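Side-chain contacts in TipC2 (Streptococcus intermedius B196, PDB 6DHX), which probably acts as an immunity protein that protects Streptococcus intermedius from an antibacterial toxin exported by its type VII secretion system: residues Q17-F22 / Q113-T118; F22-Q27 / K175-P180; N36-K41 / C171-S176; A78-F83 / N89-F94. All coordinates share one frame; numbering follows the deposited sequence.

Contact 1 (Q17-F22 / Q113-T118)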
# COMPACT_ATOMS: atom_id res chain seq x y z
N GLN A 17 21.72 -4.39 -4.72
CA GLN A 17 21.14 -3.06 -4.71
C GLN A 17 19.67 -3.11 -5.17
O GLN A 17 19.32 -3.94 -6.02
CB GLN A 17 21.93 -2.16 -5.67
CG GLN A 17 23.29 -1.77 -5.11
CD GLN A 17 24.13 -1.04 -6.14
OE1 GLN A 17 24.35 -1.55 -7.25
NE2 GLN A 17 24.59 0.16 -5.79
N PRO A 18 18.84 -2.17 -4.70
CA PRO A 18 17.47 -2.07 -5.19
C PRO A 18 17.41 -1.90 -6.70
O PRO A 18 18.22 -1.20 -7.30
CB PRO A 18 16.92 -0.82 -4.49
CG PRO A 18 17.84 -0.69 -3.25
CD PRO A 18 19.16 -1.14 -3.70
N LYS A 19 16.43 -2.58 -7.31
CA LYS A 19 16.22 -2.48 -8.76
C LYS A 19 15.04 -1.58 -9.11
O LYS A 19 14.87 -1.21 -10.30
CB LYS A 19 16.01 -3.89 -9.38
CG LYS A 19 17.27 -4.79 -9.40
CD LYS A 19 17.15 -5.90 -10.46
CE LYS A 19 18.30 -6.92 -10.39
NZ LYS A 19 18.35 -7.79 -11.66
N ASN A 20 14.26 -1.18 -8.12
CA ASN A 20 13.12 -0.31 -8.29
C ASN A 20 12.80 0.35 -6.94
O ASN A 20 13.37 0.01 -5.90
CB ASN A 20 11.90 -1.10 -8.81
CG ASN A 20 11.55 -2.23 -7.89
OD1 ASN A 20 11.17 -1.98 -6.75
ND2 ASN A 20 11.71 -3.48 -8.36
N ILE A 21 11.82 1.26 -6.97
CA ILE A 21 11.53 2.06 -5.79
C ILE A 21 10.96 1.21 -4.67
O ILE A 21 11.15 1.55 -3.49
CB ILE A 21 10.58 3.22 -6.15
CG1 ILE A 21 10.50 4.21 -5.00
CG2 ILE A 21 9.15 2.68 -6.55
CD1 ILE A 21 9.93 5.60 -5.43
N PHE A 22 10.28 0.11 -4.99
CA PHE A 22 9.72 -0.74 -3.94
C PHE A 22 10.82 -1.54 -3.24
O PHE A 22 10.78 -1.70 -2.02
CB PHE A 22 8.65 -1.68 -4.53
CG PHE A 22 7.58 -0.90 -5.27
CD1 PHE A 22 6.66 -0.12 -4.55
CD2 PHE A 22 7.60 -0.82 -6.64
CE1 PHE A 22 5.74 0.71 -5.20
CE2 PHE A 22 6.67 0.02 -7.33
CZ PHE A 22 5.74 0.77 -6.59
N GLN A 113 10.24 -11.66 -4.46
CA GLN A 113 10.90 -12.76 -5.16
C GLN A 113 10.72 -12.73 -6.67
O GLN A 113 11.53 -13.36 -7.37
CB GLN A 113 10.47 -14.13 -4.62
CG GLN A 113 10.84 -14.32 -3.09
CD GLN A 113 12.29 -13.92 -2.80
OE1 GLN A 113 13.20 -14.42 -3.42
NE2 GLN A 113 12.47 -12.98 -1.90
N ASP A 114 9.73 -12.00 -7.20
CA ASP A 114 9.52 -11.91 -8.63
C ASP A 114 9.46 -10.45 -9.07
O ASP A 114 9.04 -10.16 -10.21
CB ASP A 114 8.25 -12.68 -9.04
CG ASP A 114 7.00 -12.15 -8.34
OD1 ASP A 114 7.09 -11.15 -7.60
OD2 ASP A 114 5.92 -12.76 -8.54
N ARG A 115 9.90 -9.53 -8.19
CA ARG A 115 9.92 -8.09 -8.45
C ARG A 115 8.65 -7.64 -9.16
O ARG A 115 8.69 -7.04 -10.23
CB ARG A 115 11.18 -7.72 -9.27
CG ARG A 115 12.48 -7.92 -8.42
CD ARG A 115 13.75 -7.31 -9.06
NE ARG A 115 15.03 -7.91 -8.53
CZ ARG A 115 15.62 -7.59 -7.36
NH1 ARG A 115 16.75 -8.18 -7.01
NH2 ARG A 115 15.09 -6.69 -6.52
N THR A 116 7.51 -7.97 -8.57
CA THR A 116 6.23 -7.71 -9.24
C THR A 116 5.36 -6.87 -8.32
O THR A 116 5.24 -7.18 -7.12
CB THR A 116 5.53 -9.03 -9.59
OG1 THR A 116 6.30 -9.75 -10.58
CG2 THR A 116 4.12 -8.76 -10.19
N LEU A 117 4.78 -5.78 -8.85
CA LEU A 117 3.77 -4.99 -8.16
C LEU A 117 2.40 -5.40 -8.71
O LEU A 117 2.14 -5.22 -9.90
CB LEU A 117 4.00 -3.51 -8.42
CG LEU A 117 2.95 -2.60 -7.82
CD1 LEU A 117 3.13 -2.53 -6.26
CD2 LEU A 117 3.09 -1.22 -8.40
N THR A 118 1.53 -5.89 -7.85
CA THR A 118 0.18 -6.33 -8.22
C THR A 118 -0.82 -5.38 -7.58
O THR A 118 -0.86 -5.24 -6.35
CB THR A 118 -0.04 -7.78 -7.78
OG1 THR A 118 0.96 -8.63 -8.38
CG2 THR A 118 -1.42 -8.30 -8.19
O HOH W 1 17.49 -5.89 -4.89
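Lys-19 lays the middle of its side chain over one face of the Arg-115 guanidinium. Lys-19 CG stands 3.8 Å above the Arg-115 guanidinium plane, over its centre. The closest pair is Lys-19 CD to Arg-115 NE, at 3.5 Å. The two side chains cross at about a right angle, and the lysine methylenes, not its ammonium, lie on the charged guanidinium. Lys-19 NZ still lies only 4.6 Å from Arg-115 NE. Arg-115 NH2 makes a salt bridge to Asp-23, which would partly balance the two like charges. Arg-115 NH2 also donates to a water at 3.0 Å, and this water probably donates on to Gln-17 O.

Arg-115 has a left-handed backbone (phi 42°, psi 53°). With Thr-116 it faces Thr-111 in a G1 beta bulge, where the hairpin from strand 102-111 enters strand 116-127.

Deeper in, Leu-117 meets the ring of Phe-22. Leu-117 CD2 is 3.8 Å from Phe-22 CZ, while CD1 lies above one ring face, offset toward the rim. Ile-21 CG2 covers the opposite face, so the ring is held between the two. Leu-117 CG is anti to the backbone N (chi1 176°), and from there its methyl branches approach the phenyl.

Asn-20 is the N-cap of helix 21-32. Its OD1 accepts a hydrogen bond from Asp-23 N and a weak one from Phe-22 N. Its ND2 bonds to Tyr-110 OH and Gln-185 O. The contact thus seats the start of helix 21-32 against the sheet, with Tyr-110 of strand 102-111 and Tyr-183 meeting the Phe-22 ring and helix 151-173 packed on Ile-21.

Contact 2 (F22-Q27 / K175-P180)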
# COMPACT_ATOMS: atom_id res chain seq x y z
N PHE A 22 10.28 0.11 -4.99
CA PHE A 22 9.72 -0.74 -3.94
C PHE A 22 10.82 -1.54 -3.24
O PHE A 22 10.78 -1.70 -2.02
CB PHE A 22 8.65 -1.68 -4.53
CG PHE A 22 7.58 -0.90 -5.27
CD1 PHE A 22 6.66 -0.12 -4.55
CD2 PHE A 22 7.60 -0.82 -6.64
CE1 PHE A 22 5.74 0.71 -5.20
CE2 PHE A 22 6.67 0.02 -7.33
CZ PHE A 22 5.74 0.77 -6.59
N ASP A 23 11.80 -2.05 -4.00
CA ASP A 23 12.99 -2.63 -3.37
C ASP A 23 13.65 -1.62 -2.44
O ASP A 23 14.18 -1.97 -1.38
CB ASP A 23 14.06 -3.01 -4.40
CG ASP A 23 13.75 -4.26 -5.20
OD1 ASP A 23 12.97 -5.15 -4.77
OD2 ASP A 23 14.35 -4.38 -6.30
N GLU A 24 13.73 -0.37 -2.87
CA GLU A 24 14.42 0.63 -2.06
C GLU A 24 13.70 0.82 -0.72
O GLU A 24 14.32 0.80 0.35
CB GLU A 24 14.48 1.91 -2.90
CG GLU A 24 15.33 2.99 -2.40
CD GLU A 24 15.24 4.18 -3.36
OE1 GLU A 24 14.23 4.90 -3.26
OE2 GLU A 24 16.17 4.34 -4.19
N ILE A 25 12.38 0.96 -0.76
CA ILE A 25 11.59 1.06 0.47
C ILE A 25 11.73 -0.20 1.32
O ILE A 25 11.93 -0.11 2.55
CB ILE A 25 10.10 1.32 0.15
CG1 ILE A 25 9.92 2.68 -0.56
CG2 ILE A 25 9.27 1.28 1.45
CD1 ILE A 25 8.49 2.84 -1.28
N TYR A 26 11.62 -1.38 0.70
CA TYR A 26 11.71 -2.63 1.45
C TYR A 26 13.08 -2.74 2.13
O TYR A 26 13.18 -3.02 3.33
CB TYR A 26 11.48 -3.81 0.49
CG TYR A 26 11.57 -5.17 1.15
CD1 TYR A 26 12.82 -5.77 1.37
CD2 TYR A 26 10.41 -5.87 1.55
CE1 TYR A 26 12.90 -7.01 2.00
CE2 TYR A 26 10.49 -7.11 2.18
CZ TYR A 26 11.73 -7.67 2.39
OH TYR A 26 11.87 -8.88 2.98
N GLN A 27 14.15 -2.52 1.35
CA GLN A 27 15.50 -2.75 1.89
C GLN A 27 15.87 -1.71 2.93
O GLN A 27 16.54 -2.03 3.91
CB GLN A 27 16.52 -2.76 0.74
CG GLN A 27 16.28 -4.00 -0.15
CD GLN A 27 17.20 -4.11 -1.36
OE1 GLN A 27 16.74 -4.54 -2.42
NE2 GLN A 27 18.49 -3.73 -1.21
N LYS A 175 16.94 9.70 -0.17
CA LYS A 175 17.43 10.20 -1.47
C LYS A 175 17.30 9.07 -2.50
O LYS A 175 18.22 8.31 -2.79
CB LYS A 175 18.85 10.73 -1.35
CG LYS A 175 19.18 11.70 -2.50
CD LYS A 175 20.67 12.01 -2.53
CE LYS A 175 21.03 12.92 -3.67
NZ LYS A 175 22.50 13.21 -3.58
N SER A 176 16.10 8.95 -3.06
CA SER A 176 15.78 7.81 -3.92
C SER A 176 16.56 7.86 -5.23
O SER A 176 16.83 8.93 -5.78
CB SER A 176 14.27 7.79 -4.23
OG SER A 176 13.92 6.68 -5.06
N LYS A 177 16.89 6.68 -5.75
CA LYS A 177 17.41 6.57 -7.11
C LYS A 177 16.28 6.41 -8.13
O LYS A 177 16.54 6.34 -9.35
CB LYS A 177 18.37 5.40 -7.19
CG LYS A 177 19.57 5.60 -6.27
CD LYS A 177 20.68 4.60 -6.53
CE LYS A 177 22.01 5.11 -5.97
NZ LYS A 177 23.06 4.06 -6.03
N TYR A 178 15.04 6.42 -7.66
CA TYR A 178 13.86 6.25 -8.50
C TYR A 178 12.95 7.44 -8.22
O TYR A 178 13.35 8.43 -7.59
CB TYR A 178 13.22 4.89 -8.19
CG TYR A 178 14.22 3.76 -8.42
CD1 TYR A 178 14.55 3.36 -9.70
CD2 TYR A 178 14.85 3.12 -7.34
CE1 TYR A 178 15.49 2.38 -9.93
CE2 TYR A 178 15.79 2.13 -7.58
CZ TYR A 178 16.09 1.74 -8.85
OH TYR A 178 17.03 0.75 -9.11
N SER A 179 11.69 7.35 -8.63
CA SER A 179 10.76 8.45 -8.41
C SER A 179 9.35 7.94 -8.63
O SER A 179 9.15 6.85 -9.18
CB SER A 179 11.07 9.62 -9.36
OG SER A 179 10.50 9.39 -10.64
N PRO A 180 8.34 8.72 -8.25
CA PRO A 180 6.95 8.31 -8.51
C PRO A 180 6.60 8.18 -9.97
O PRO A 180 5.58 7.58 -10.29
CB PRO A 180 6.12 9.43 -7.87
CG PRO A 180 7.04 9.94 -6.72
CD PRO A 180 8.40 9.93 -7.41
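Glu-24 of helix 21-32 grips an ST turn at Ser-176, in the loop that follows helix 151-173. The tight part is its carboxylate. Ser-176 OG donates to Glu-24 OE1 at 2.6 Å, and the backbone Lys-177 N donates to Glu-24 OE2 at 2.9 Å with a nearly straight angle of 167°. Both oxygens use the syn lone pair, so the carboxylate meets the loop as a two-pronged acceptor. The Glu-24 chain is extended, with CG anti to the backbone N (chi1 -170°), and this carries the carboxylate straight out from the helix. Trp-170 NE1 is a second donor to OE1. With three donors the buried acid is probably kept ionised.

Tyr-178 comes next. Tyr-178 CD2 lies 3.6 Å from Glu-24 OE2, in an oblique approach, and the tyrosine OH bonds to Pro-18 O.

Lys-177 forms the loose side. The base of its side chain comes near, with Lys-177 CB 3.9 Å from Glu-24 OE2. The rest of the chain leads away from the helix, and the residue is exposed. The turn itself is closed by the serine that binds the acid: Ser-176 OG accepts from Tyr-178 N at 2.8 Å.

Contact 3 (N36-K41 / C171-S176)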
# COMPACT_ATOMS: atom_id res chain seq x y z
N ASN A 36 16.35 2.33 14.10
CA ASN A 36 15.74 3.65 14.03
C ASN A 36 15.05 3.73 12.69
O ASN A 36 15.64 4.13 11.66
CB ASN A 36 16.82 4.74 14.27
CG ASN A 36 16.27 6.17 14.17
OD1 ASN A 36 15.10 6.40 13.92
ND2 ASN A 36 17.15 7.14 14.35
N ASN A 37 13.78 3.31 12.68
CA ASN A 37 13.02 3.15 11.44
C ASN A 37 13.10 4.40 10.59
O ASN A 37 12.81 5.49 11.06
CB ASN A 37 11.55 2.85 11.81
CG ASN A 37 10.75 2.25 10.65
OD1 ASN A 37 10.77 2.75 9.54
ND2 ASN A 37 10.03 1.16 10.94
N ILE A 38 13.43 4.21 9.30
CA ILE A 38 13.47 5.34 8.37
C ILE A 38 12.17 6.16 8.41
O ILE A 38 12.19 7.38 8.29
CB ILE A 38 13.78 4.81 6.94
CG1 ILE A 38 13.80 5.97 5.93
CG2 ILE A 38 12.74 3.75 6.44
CD1 ILE A 38 14.93 6.85 6.12
N PHE A 39 11.02 5.52 8.63
CA PHE A 39 9.76 6.24 8.62
C PHE A 39 9.56 7.10 9.86
O PHE A 39 8.62 7.90 9.89
CB PHE A 39 8.59 5.25 8.44
CG PHE A 39 8.42 4.82 7.01
CD1 PHE A 39 7.69 5.60 6.08
CD2 PHE A 39 8.99 3.63 6.56
CE1 PHE A 39 7.54 5.17 4.75
CE2 PHE A 39 8.84 3.18 5.25
CZ PHE A 39 8.12 3.96 4.30
N ASN A 40 10.42 6.96 10.88
CA ASN A 40 10.42 7.95 11.95
C ASN A 40 10.68 9.34 11.39
O ASN A 40 10.29 10.32 12.02
CB ASN A 40 11.49 7.65 13.02
CG ASN A 40 11.18 6.36 13.81
OD1 ASN A 40 10.04 5.94 13.87
ND2 ASN A 40 12.20 5.75 14.40
N LYS A 41 11.32 9.43 10.22
CA LYS A 41 11.66 10.71 9.59
C LYS A 41 10.46 11.36 8.91
O LYS A 41 10.54 12.54 8.59
CB LYS A 41 12.78 10.53 8.56
CG LYS A 41 14.16 10.16 9.19
CD LYS A 41 15.24 9.99 8.10
CE LYS A 41 16.61 9.68 8.72
NZ LYS A 41 17.70 9.67 7.70
N CYS A 171 10.29 9.79 -1.20
CA CYS A 171 11.38 10.59 -1.78
C CYS A 171 11.69 11.85 -0.96
O CYS A 171 12.78 12.41 -1.12
CB CYS A 171 11.07 10.97 -3.26
SG CYS A 171 10.96 9.41 -4.29
N SER A 172 10.83 12.22 -0.02
CA SER A 172 11.13 13.34 0.87
C SER A 172 11.98 12.94 2.08
O SER A 172 12.56 13.82 2.72
CB SER A 172 9.84 13.99 1.39
OG SER A 172 9.28 13.26 2.47
N ILE A 173 12.03 11.65 2.43
CA ILE A 173 12.85 11.22 3.57
C ILE A 173 14.04 10.37 3.16
O ILE A 173 14.94 10.16 3.99
CB ILE A 173 12.01 10.45 4.61
CG1 ILE A 173 11.51 9.15 3.98
CG2 ILE A 173 10.85 11.29 5.06
CD1 ILE A 173 10.74 8.31 4.99
N TYR A 174 14.09 9.89 1.93
CA TYR A 174 15.18 9.06 1.41
C TYR A 174 15.63 9.61 0.06
O TYR A 174 14.79 9.93 -0.78
CB TYR A 174 14.68 7.61 1.25
CG TYR A 174 15.79 6.68 0.85
CD1 TYR A 174 16.70 6.24 1.82
CD2 TYR A 174 15.94 6.24 -0.46
CE1 TYR A 174 17.72 5.40 1.50
CE2 TYR A 174 16.99 5.40 -0.81
CZ TYR A 174 17.87 4.97 0.19
OH TYR A 174 18.94 4.14 -0.06
N LYS A 175 16.94 9.70 -0.17
CA LYS A 175 17.43 10.20 -1.47
C LYS A 175 17.30 9.07 -2.50
O LYS A 175 18.22 8.31 -2.79
CB LYS A 175 18.85 10.73 -1.35
CG LYS A 175 19.18 11.70 -2.50
CD LYS A 175 20.67 12.01 -2.53
CE LYS A 175 21.03 12.92 -3.67
NZ LYS A 175 22.50 13.21 -3.58
N SER A 176 16.10 8.95 -3.06
CA SER A 176 15.78 7.81 -3.92
C SER A 176 16.56 7.86 -5.23
O SER A 176 16.83 8.93 -5.78
CB SER A 176 14.27 7.79 -4.23
OG SER A 176 13.92 6.68 -5.06
O HOH W 2 17.43 9.24 4.59
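This is a mainly apolar contact in which a short 3-10 turn, residues 38-41, packs on Ile-173, at the C-terminal part of helix 151-173. The turn lies in the loop between helix 21-32 and strand 45-51. Ile-173 carries the contact, its two branches meeting different residues. Ile-173 CD1 touches Ile-38 O at 3.7 Å and Ile-38 CG1 at 4.0 Å. Ile-173 CD1 also comes obliquely to the Phe-39 ring, 4.2 Å from Phe-39 CD1. The other branch, Ile-173 CG2, rests 3.8 Å from Lys-41 O. Ile-173 CG1 sits between the backbone N and the carbonyl carbon (chi1 65°), a crowded position that sends the long branch toward Ile-38 and Phe-39 and leaves CG2 for Lys-41.

The turn is shaped by its own polar groups. Asn-37 OD1 accepts from Phe-39 N in an Asx turn, with a nearly straight N-H...O angle of 165°. The bond leads the chain into the 3-10 turn, and Asn-37 OD1 lies at the edge of the Phe-39 ring, in its plane. Asn-36 OD1 accepts from Asn-40 ND2.

Phe-39 also meets the ring of Trp-170 and touches Val-47 and Ile-63, so the inner side of the turn faces the sheet. Leu-42 covers Ile-173 as well.

Lys-41 lies at the outer border. Its CB is near the CB of Ile-173, but the extended chain then leads away from it. One water joins the two sides there: it accepts from Lys-41 NZ at 3.2 Å and donates to Ile-173 O at 2.7 Å.

Contact 4 (A78-F83 / N89-F94)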
# COMPACT_ATOMS: atom_id res chain seq x y z
N ALA A 78 -1.94 2.95 4.42
CA ALA A 78 -1.07 2.15 5.27
C ALA A 78 -0.04 1.41 4.44
O ALA A 78 -0.24 1.16 3.24
CB ALA A 78 -1.90 1.17 6.12
N ILE A 79 1.10 1.11 5.07
CA ILE A 79 2.15 0.30 4.44
C ILE A 79 2.51 -0.81 5.41
O ILE A 79 2.91 -0.53 6.53
CB ILE A 79 3.42 1.12 4.12
CG1 ILE A 79 3.08 2.42 3.38
CG2 ILE A 79 4.39 0.23 3.32
CD1 ILE A 79 4.29 3.38 3.25
N ASP A 80 2.35 -2.06 4.99
CA ASP A 80 2.73 -3.20 5.82
C ASP A 80 3.96 -3.86 5.22
O ASP A 80 4.05 -4.00 4.01
CB ASP A 80 1.61 -4.25 5.91
CG ASP A 80 0.48 -3.81 6.81
OD1 ASP A 80 0.75 -3.09 7.76
OD2 ASP A 80 -0.70 -4.13 6.53
N PHE A 81 4.88 -4.33 6.07
CA PHE A 81 6.08 -5.03 5.62
C PHE A 81 6.06 -6.47 6.08
O PHE A 81 5.80 -6.73 7.27
CB PHE A 81 7.31 -4.33 6.22
CG PHE A 81 7.55 -2.98 5.64
CD1 PHE A 81 6.85 -1.88 6.11
CD2 PHE A 81 8.43 -2.82 4.57
CE1 PHE A 81 7.03 -0.58 5.55
CE2 PHE A 81 8.62 -1.55 4.00
CZ PHE A 81 7.89 -0.42 4.48
N SER A 82 6.30 -7.42 5.16
CA SER A 82 6.36 -8.84 5.51
C SER A 82 7.76 -9.28 5.16
O SER A 82 8.08 -9.47 3.98
CB SER A 82 5.32 -9.69 4.78
OG SER A 82 4.01 -9.26 5.12
N PHE A 83 8.61 -9.41 6.17
CA PHE A 83 10.00 -9.77 5.91
C PHE A 83 10.27 -11.26 6.04
O PHE A 83 11.27 -11.76 5.50
CB PHE A 83 10.93 -9.07 6.90
CG PHE A 83 10.92 -7.58 6.84
CD1 PHE A 83 11.04 -6.91 5.63
CD2 PHE A 83 10.85 -6.83 8.04
CE1 PHE A 83 11.07 -5.52 5.59
CE2 PHE A 83 10.86 -5.46 8.00
CZ PHE A 83 10.99 -4.78 6.78
N ASN A 89 7.25 -9.24 1.08
CA ASN A 89 6.60 -8.21 0.27
C ASN A 89 6.47 -6.92 1.07
O ASN A 89 6.62 -6.91 2.30
CB ASN A 89 5.20 -8.67 -0.23
CG ASN A 89 4.17 -8.83 0.91
OD1 ASN A 89 3.54 -7.84 1.31
ND2 ASN A 89 3.99 -10.08 1.42
N ILE A 90 6.19 -5.83 0.36
CA ILE A 90 5.61 -4.62 0.95
C ILE A 90 4.21 -4.50 0.39
O ILE A 90 3.98 -4.78 -0.79
CB ILE A 90 6.37 -3.34 0.56
CG1 ILE A 90 7.84 -3.47 0.70
CG2 ILE A 90 5.79 -2.12 1.22
CD1 ILE A 90 8.39 -3.07 -0.65
N LEU A 91 3.28 -4.07 1.24
CA LEU A 91 1.90 -3.86 0.80
C LEU A 91 1.56 -2.41 1.11
O LEU A 91 1.61 -2.01 2.28
CB LEU A 91 0.95 -4.79 1.55
CG LEU A 91 -0.52 -4.36 1.39
CD1 LEU A 91 -1.00 -4.67 -0.07
CD2 LEU A 91 -1.35 -5.10 2.39
N ILE A 92 1.22 -1.64 0.07
CA ILE A 92 0.72 -0.27 0.22
C ILE A 92 -0.77 -0.34 -0.08
O ILE A 92 -1.15 -0.79 -1.16
CB ILE A 92 1.42 0.69 -0.75
CG1 ILE A 92 2.94 0.73 -0.46
CG2 ILE A 92 0.74 2.10 -0.73
CD1 ILE A 92 3.74 1.31 -1.67
N TYR A 93 -1.62 0.10 0.84
CA TYR A 93 -3.03 0.09 0.52
C TYR A 93 -3.71 1.33 1.07
O TYR A 93 -3.21 2.02 1.97
CB TYR A 93 -3.74 -1.19 1.02
CG TYR A 93 -3.89 -1.36 2.51
CD1 TYR A 93 -2.86 -1.90 3.28
CD2 TYR A 93 -5.09 -1.01 3.14
CE1 TYR A 93 -3.01 -2.07 4.67
CE2 TYR A 93 -5.26 -1.16 4.50
CZ TYR A 93 -4.22 -1.69 5.27
OH TYR A 93 -4.40 -1.87 6.65
N PHE A 94 -4.88 1.62 0.50
CA PHE A 94 -5.63 2.75 0.98
C PHE A 94 -7.09 2.48 0.74
O PHE A 94 -7.47 1.61 -0.06
CB PHE A 94 -5.20 4.07 0.33
CG PHE A 94 -5.37 4.11 -1.20
CD1 PHE A 94 -4.36 3.66 -2.04
CD2 PHE A 94 -6.52 4.66 -1.76
CE1 PHE A 94 -4.49 3.73 -3.44
CE2 PHE A 94 -6.66 4.73 -3.15
CZ PHE A 94 -5.63 4.30 -4.00
O HOH W 3 2.96 -7.10 3.80
O HOH W 4 -2.41 -2.86 8.08
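Ile-79 and Ile-90 meet at the apolar centre of an antiparallel beta hairpin. Their CG2 methyls are 3.4 Å apart, tighter than usual for two carbons. The two side chains lie side by side and point the same way. Ile-79 CG2 also lies 4.1 Å from CG1 of Ile-92, the partner of Ile-79 in a non-hydrogen-bonded pair. Further along this face, Phe-81 sets its ring beside Ile-90: Phe-81 CE2 is 3.9 Å from Ile-90 CG1, and Ile-90 CG2 stands over one ring face, offset toward the rim.

The N-to-C directions of strands 78-82 and 89-94 are 163° apart, close to antiparallel. The hydrogen-bonded pairs are Ala-78 with Tyr-93, Asp-80 with Leu-91 and Ser-82 with Asn-89, each joined by two backbone bonds.

The side chains of these pairs lie on the other face. Tyr-93 CG lies between the backbone N and the carbonyl carbon (chi1 69°), which leans the ring across to the neighbouring strand. Ala-78 CB makes a CH-pi contact over the face of the Tyr-93 ring, 4.1 Å from its centroid. Asp-80 OD2 lies near the plane of the same ring, 3.6 Å from Tyr-93 CE1. A water bridges Asp-80 OD2 and Tyr-93 OH, at 2.6 Å from each. Asp-80 OD1 turns to Ser-62 OG, and Tyr-93 OH also bonds Lys-76 NZ. At the hairpin end a second water links Ser-82 OG with Asn-89 OD1, while Asn-89 ND2 bonds Asn-87 O.

Strands 59-65 and 102-111 flank the hairpin. Helix 21-32 packs on Phe-81 and Ile-90, and helix 151-173 on Ile-79.

Overall arrangement
From the N terminus, contact 1 comes first, closing a loop from the start of helix 21-32 to strand 116-127. Contact 2 starts where that segment ends, at Phe-22, and ties the helix to the loop after helix 151-173. Contact 3 then joins the 3-10 turn at 38-41 to the end of helix 151-173, and finishes on the same stretch as contact 2. Contact 1 crosses both. Contact 4, the local hairpin, is nested inside all three loops. Phe-22, shared by the segments of contacts 1 and 2, touches Ile-90 and Ile-92 of contact 4. Contacts 1 to 3 join helices 21-32 and 151-173 and their loops to each other and to the sheet, of which contact 4 is a part.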